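Local structure of protein SOSEKI 4 (Arabidopsis thaliana, 6RSN) at residues 10-15 / 45-50; 26-31 / 36-41. The protein forms polymers through its DIX-like domain, interprets global polarity cues locally, influences the orientation of cell division, and promotes auxin biosynthesis and signalling. The protein carries 1 engineered substitution. One frame throughout, in Å; residues are numbered along the deposited sequence.

Interaction 1 (10-15 / 45-50). With SO4 (sulfate ion), chain B.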
loop_
_atom_site.group_PDB
_atom_site.type_symbol
_atom_site.label_atom_id
_atom_site.label_comp_id
_atom_site.label_asym_id
_atom_site.label_seq_id
_atom_site.Cartn_x
_atom_site.Cartn_y
_atom_site.Cartn_z
ATOM N N TYR A 10 -5.017 0.227 3.481
ATOM C CA TYR A 10 -3.866 -0.635 3.791
ATOM C C TYR A 10 -4.070 -1.376 5.110
ATOM O O TYR A 10 -4.642 -0.861 6.095
ATOM C CB TYR A 10 -2.524 0.134 3.759
ATOM C CG TYR A 10 -2.327 1.194 4.826
ATOM C CD1 TYR A 10 -2.743 2.499 4.621
ATOM C CD2 TYR A 10 -1.770 0.879 6.058
ATOM C CE1 TYR A 10 -2.566 3.480 5.597
ATOM C CE2 TYR A 10 -1.574 1.844 7.044
ATOM C CZ TYR A 10 -2.017 3.138 6.829
ATOM O OH TYR A 10 -1.833 4.083 7.813
ATOM N N TYR A 11 -3.541 -2.614 5.171
ATOM C CA TYR A 11 -3.556 -3.457 6.358
ATOM C C TYR A 11 -2.131 -3.543 6.899
ATOM O O TYR A 11 -1.181 -3.644 6.116
ATOM C CB TYR A 11 -3.923 -4.895 5.969
ATOM C CG TYR A 11 -5.365 -5.042 5.562
ATOM C CD1 TYR A 11 -5.745 -4.748 4.259
ATOM C CD2 TYR A 11 -6.318 -5.468 6.476
ATOM C CE1 TYR A 11 -7.067 -4.923 3.887
ATOM C CE2 TYR A 11 -7.662 -5.617 6.114
ATOM C CZ TYR A 11 -8.012 -5.338 4.808
ATOM O OH TYR A 11 -9.307 -5.442 4.353
ATOM N N LEU A 12 -1.951 -3.294 8.193
ATOM C CA LEU A 12 -0.602 -3.537 8.728
ATOM C C LEU A 12 -0.614 -4.874 9.443
ATOM O O LEU A 12 -1.559 -5.182 10.173
ATOM C CB LEU A 12 -0.240 -2.483 9.786
ATOM C CG LEU A 12 -0.187 -1.078 9.226
ATOM C CD1 LEU A 12 0.227 -0.098 10.346
ATOM C CD2 LEU A 12 0.817 -1.026 8.046
ATOM N N SER A 13 0.468 -5.632 9.266
ATOM C CA SER A 13 0.519 -6.974 9.812
ATOM C C SER A 13 1.724 -7.009 10.712
ATOM O O SER A 13 2.823 -6.731 10.248
ATOM C CB SER A 13 0.664 -7.973 8.653
ATOM O OG SER A 13 0.859 -9.284 9.179
ATOM N N ARG A 14 1.528 -7.329 11.997
ATOM C CA ARG A 14 2.675 -7.417 12.875
ATOM C C ARG A 14 2.922 -8.889 13.216
ATOM O O ARG A 14 3.708 -9.573 12.553
ATOM C CB ARG A 14 2.439 -6.493 14.069
ATOM C CG ARG A 14 2.319 -5.028 13.683
ATOM C CD ARG A 14 1.990 -4.316 14.982
ATOM N NE ARG A 14 1.966 -2.858 14.963
ATOM C CZ ARG A 14 0.961 -2.100 14.507
ATOM N NH1 ARG A 14 -0.121 -2.649 13.974
ATOM N NH2 ARG A 14 1.056 -0.783 14.569
ATOM N N ASN A 15 2.201 -9.368 14.232
ATOM C CA ASN A 15 2.174 -10.778 14.592
ATOM C C ASN A 15 1.254 -11.515 13.620
ATOM O O ASN A 15 1.407 -12.713 13.388
ATOM C CB ASN A 15 1.693 -10.950 16.033
ATOM C CG ASN A 15 2.404 -9.990 16.959
ATOM O OD1 ASN A 15 3.617 -10.074 17.114
ATOM N ND2 ASN A 15 1.675 -9.060 17.553
ATOM N N ASP A 45 3.943 12.025 5.258
ATOM C CA ASP A 45 3.288 13.270 5.710
ATOM C C ASP A 45 2.353 13.033 6.903
ATOM O O ASP A 45 2.337 13.789 7.893
ATOM C CB ASP A 45 2.552 13.920 4.534
ATOM C CG ASP A 45 3.490 14.584 3.535
ATOM O OD1 ASP A 45 4.690 14.836 3.882
ATOM O OD2 ASP A 45 3.011 14.902 2.429
ATOM N N LEU A 46 1.556 11.989 6.843
ATOM C CA LEU A 46 0.580 11.746 7.882
ATOM C C LEU A 46 1.154 11.168 9.174
ATOM O O LEU A 46 0.747 11.574 10.288
ATOM C CB LEU A 46 -0.473 10.781 7.370
ATOM C CG LEU A 46 -1.285 11.278 6.195
ATOM C CD1 LEU A 46 -2.305 10.192 5.900
ATOM C CD2 LEU A 46 -1.976 12.597 6.515
ATOM N N ARG A 47 2.048 10.194 9.015
ATOM C CA ARG A 47 2.479 9.339 10.121
ATOM C C ARG A 47 3.949 9.557 10.509
ATOM O O ARG A 47 4.350 8.910 11.477
ATOM C CB ARG A 47 2.319 7.886 9.675
ATOM C CG ARG A 47 0.853 7.501 9.463
ATOM C CD ARG A 47 0.143 7.367 10.798
ATOM N NE ARG A 47 -0.560 6.101 10.495
ATOM C CZ ARG A 47 -0.386 4.851 10.984
ATOM N NH1 ARG A 47 0.469 4.580 11.952
ATOM N NH2 ARG A 47 -1.148 3.862 10.512
ATOM N N GLY A 48 4.690 10.368 9.770
ATOM C CA GLY A 48 6.091 10.654 10.063
ATOM C C GLY A 48 6.976 9.770 9.176
ATOM O O GLY A 48 6.592 8.658 8.793
ATOM N N ASN A 49 8.194 10.273 8.926
ATOM C CA ASN A 49 9.098 9.493 8.081
ATOM C C ASN A 49 9.468 8.136 8.664
ATOM O O ASN A 49 9.836 7.220 7.918
ATOM C CB ASN A 49 10.415 10.248 7.872
ATOM C CG ASN A 49 10.238 11.379 6.880
ATOM O OD1 ASN A 49 10.622 12.522 7.114
ATOM N ND2 ASN A 49 9.671 11.060 5.748
ATOM N N GLY A 50 9.358 8.020 9.974
ATOM C CA GLY A 50 9.753 6.765 10.584
ATOM C C GLY A 50 8.728 5.632 10.551
ATOM O O GLY A 50 9.008 4.563 11.121
HETATM S S SO4 B . -1.056 1.870 13.843
HETATM O O1 SO4 B . 0.330 1.987 14.229
HETATM O O2 SO4 B . -1.777 3.045 14.241
HETATM O O3 SO4 B . -1.144 1.728 12.412
HETATM O O4 SO4 B . -1.633 0.721 14.486
#

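Interaction 2 (26-31 / 36-41)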
loop_
_atom_site.group_PDB
_atom_site.type_symbol
_atom_site.label_atom_id
_atom_site.label_comp_id
_atom_site.label_asym_id
_atom_site.label_seq_id
_atom_site.Cartn_x
_atom_site.Cartn_y
_atom_site.Cartn_z
ATOM N N VAL A 26 -4.467 9.418 -1.414
ATOM C CA VAL A 26 -3.097 9.610 -1.863
ATOM C C VAL A 26 -3.030 10.534 -3.081
ATOM O O VAL A 26 -3.571 10.197 -4.131
ATOM C CB VAL A 26 -2.419 8.263 -2.137
ATOM C CG1 VAL A 26 -1.029 8.476 -2.734
ATOM C CG2 VAL A 26 -2.342 7.477 -0.824
ATOM N N PRO A 27 -2.308 11.677 -3.007
ATOM C CA PRO A 27 -2.063 12.489 -4.209
ATOM C C PRO A 27 -1.190 11.754 -5.229
ATOM O O PRO A 27 -0.142 11.200 -4.872
ATOM C CB PRO A 27 -1.412 13.789 -3.687
ATOM C CG PRO A 27 -1.757 13.801 -2.197
ATOM C CD PRO A 27 -1.815 12.336 -1.776
ATOM N N LEU A 28 -1.652 11.743 -6.484
ATOM C CA LEU A 28 -0.986 11.146 -7.639
ATOM C C LEU A 28 0.080 12.082 -8.203
ATOM O O LEU A 28 -0.099 13.300 -8.266
ATOM C CB LEU A 28 -2.027 10.890 -8.727
ATOM C CG LEU A 28 -2.724 9.540 -8.653
ATOM C CD1 LEU A 28 -3.282 9.136 -10.006
ATOM C CD2 LEU A 28 -1.772 8.487 -8.126
ATOM N N SER A 29 1.195 11.484 -8.621
ATOM C CA SER A 29 2.276 12.187 -9.284
ATOM C C SER A 29 2.064 12.126 -10.800
ATOM O O SER A 29 2.293 13.123 -11.490
ATOM C CB SER A 29 3.624 11.630 -8.857
ATOM O OG SER A 29 3.650 10.203 -8.934
ATOM N N SER A 30 1.596 10.962 -11.298
ATOM C CA SER A 30 1.205 10.789 -12.698
ATOM C C SER A 30 -0.275 10.442 -12.810
ATOM O O SER A 30 -0.820 9.695 -12.006
ATOM C CB SER A 30 1.996 9.699 -13.372
ATOM O OG SER A 30 1.235 9.187 -14.469
ATOM N N HIS A 31 -0.901 10.870 -13.905
ATOM C CA HIS A 31 -2.350 10.786 -13.923
ATOM C C HIS A 31 -2.855 9.461 -14.505
ATOM O O HIS A 31 -4.053 9.303 -14.717
ATOM C CB HIS A 31 -2.972 12.124 -14.378
ATOM C CG HIS A 31 -2.719 13.226 -13.392
ATOM N ND1 HIS A 31 -2.104 12.998 -12.154
ATOM C CD2 HIS A 31 -3.025 14.545 -13.424
ATOM C CE1 HIS A 31 -2.020 14.138 -11.490
ATOM N NE2 HIS A 31 -2.578 15.102 -12.250
ATOM N N LEU A 36 4.388 3.129 -5.637
ATOM C CA LEU A 36 4.506 2.931 -4.196
ATOM C C LEU A 36 5.058 4.198 -3.527
ATOM O O LEU A 36 4.636 4.578 -2.423
ATOM C CB LEU A 36 5.333 1.671 -3.858
ATOM C CG LEU A 36 5.604 1.532 -2.347
ATOM C CD1 LEU A 36 4.300 1.229 -1.556
ATOM C CD2 LEU A 36 6.552 0.346 -2.026
ATOM N N LYS A 37 5.987 4.872 -4.226
ATOM C CA LYS A 37 6.565 6.084 -3.681
ATOM C C LYS A 37 5.466 7.126 -3.397
ATOM O O LYS A 37 5.613 7.884 -2.458
ATOM C CB LYS A 37 7.653 6.653 -4.609
ATOM C CG LYS A 37 7.153 7.068 -5.968
ATOM C CD LYS A 37 8.246 7.600 -6.923
ATOM C CE LYS A 37 7.641 8.572 -7.914
ATOM N NZ LYS A 37 7.049 7.911 -9.109
ATOM N N ASP A 38 4.370 7.187 -4.180
ATOM C CA ASP A 38 3.287 8.150 -3.925
ATOM C C ASP A 38 2.622 7.867 -2.560
ATOM O O ASP A 38 2.349 8.798 -1.777
ATOM C CB ASP A 38 2.228 8.127 -5.016
ATOM C CG ASP A 38 2.805 8.511 -6.375
ATOM O OD1 ASP A 38 3.594 9.442 -6.404
ATOM O OD2 ASP A 38 2.468 7.872 -7.378
ATOM N N VAL A 39 2.344 6.568 -2.293
ATOM C CA VAL A 39 1.768 6.066 -1.042
ATOM C C VAL A 39 2.706 6.351 0.117
ATOM O O VAL A 39 2.289 6.913 1.144
ATOM C CB VAL A 39 1.455 4.570 -1.113
ATOM C CG1 VAL A 39 0.923 4.085 0.260
ATOM C CG2 VAL A 39 0.498 4.288 -2.286
ATOM N N ILE A 40 3.997 6.061 -0.077
ATOM C CA ILE A 40 4.966 6.275 0.988
ATOM C C ILE A 40 5.107 7.774 1.296
ATOM O O ILE A 40 5.165 8.192 2.455
ATOM C CB ILE A 40 6.323 5.650 0.620
ATOM C CG1 ILE A 40 6.223 4.136 0.387
ATOM C CG2 ILE A 40 7.355 6.001 1.676
ATOM C CD1 ILE A 40 5.678 3.359 1.502
ATOM N N ASN A 41 5.122 8.615 0.243
ATOM C CA ASN A 41 5.148 10.058 0.507
ATOM C C ASN A 41 3.968 10.540 1.352
ATOM O O ASN A 41 4.107 11.406 2.250
ATOM C CB ASN A 41 5.193 10.848 -0.810
ATOM C CG ASN A 41 6.544 10.711 -1.473
ATOM O OD1 ASN A 41 7.548 10.492 -0.794
ATOM N ND2 ASN A 41 6.602 10.834 -2.791
HETATM O O HOH W 1 1.266 11.069 -2.564
#

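Interaction 1 (10-15 / 45-50)
R47 uses a single guanidinium nitrogen, NH2, to reach both the tyrosine hydroxyl Y10 OH and a sulfate ion. In this ubiquitin-like DIX-like domain, R47 ends helix 36-47, which packs across the mixed sheet, and Y10 lies on strand 5-13 of that sheet. The NH2 of R47 donates to Y10 OH at 2.8 Å. This bond is bent, with an N-H...O angle of 135°, and the hydroxyl sits 29° out of the guanidinium plane. NH2 arrives at the tyrosine ring edge, near the ring plane. Y10 can present its hydroxyl there because chi1 of 66° sets CG between the backbone N and the carbonyl carbon. R47 bends at chi2 and chi3 to come from the opposite direction. The sulfate, probably from the crystallisation liquor, takes the same R47 NH2 through its O3 at 2.9 Å; two longer bonds from R47 NH1 are weak. R14 NH2, in a poorly ordered side chain, donates to sulfate O4 at 3.1 Å and weakly to O1, so the anion lies between two arginines. L88, I24 and L43 pack on Y10, and the H22 ring meets its ring. L12 CD1 lies oblique to the R47 guanidinium, 4.2 Å from R47 NH2.

Interaction 2 (26-31 / 36-41)
S29 and D38 face each other, each side chain leaving its backbone toward the opposing segment, and they meet at one carboxylate oxygen. S29 OG donates to D38 OD1 at 2.6 Å, reaching it on the syn side and only 18° out of the carboxylate plane. The serine torsion explains the approach: chi1 of 48° places OG between its own backbone N and carbonyl carbon, turned to the helix. The other oxygen, D38 OD2, accepts a hydrogen bond from the backbone N of Y35, just ahead of the helix, so the two bonds, one to each oxygen, limit rotation of the carboxylate. L28 CD2 lies 4.3 Å from that same D38 OD2. In the ubiquitin-like fold this is the place where strand 22-27 ends and the chain turns back, through the short strand 34-35, into helix 36-47. Nearer the strand, V26 CG1, anti to the backbone N at chi1 175°, packs on the helix backbone, 3.5 Å from D38 O, and makes its apolar contact with V39 CG2 at 4.5 Å. L34 touches both valines. A water donates to P27 O and to D38 O, at 2.7 and 2.6 Å, tying the strand end to the first helical turn through backbone carbonyls. With D38 replaced by an alanine, S29 OG and the Y35 N-H would probably lose their acceptor, and the serine hydroxyl would be left free to turn. The S29 backbone N is buried by this contact and has no partner; the nearest D38 oxygen, OD1, stays 3.8 Å from S29 N.

How the interactions relate
Interactions 1 and 2 grip helix 36-47 near its opposite ends: D38 lies in the first turn and R47 at the last, their CA atoms 14.1 Å apart. The contact centres are about 16 Å apart, and 26-31 / 36-41 is nested along the chain within the loop closed by 10-15 / 45-50. Both reach the same sheet, through the adjacent antiparallel strands 5-13 and 22-27: V26 pairs by backbone with V6, and Y10 with H22. Apart from adjoining along the chain, the segments of the two contacts do not touch. The sulfate belongs to interaction 1 alone, bound there by R14 and R47 and far from D38.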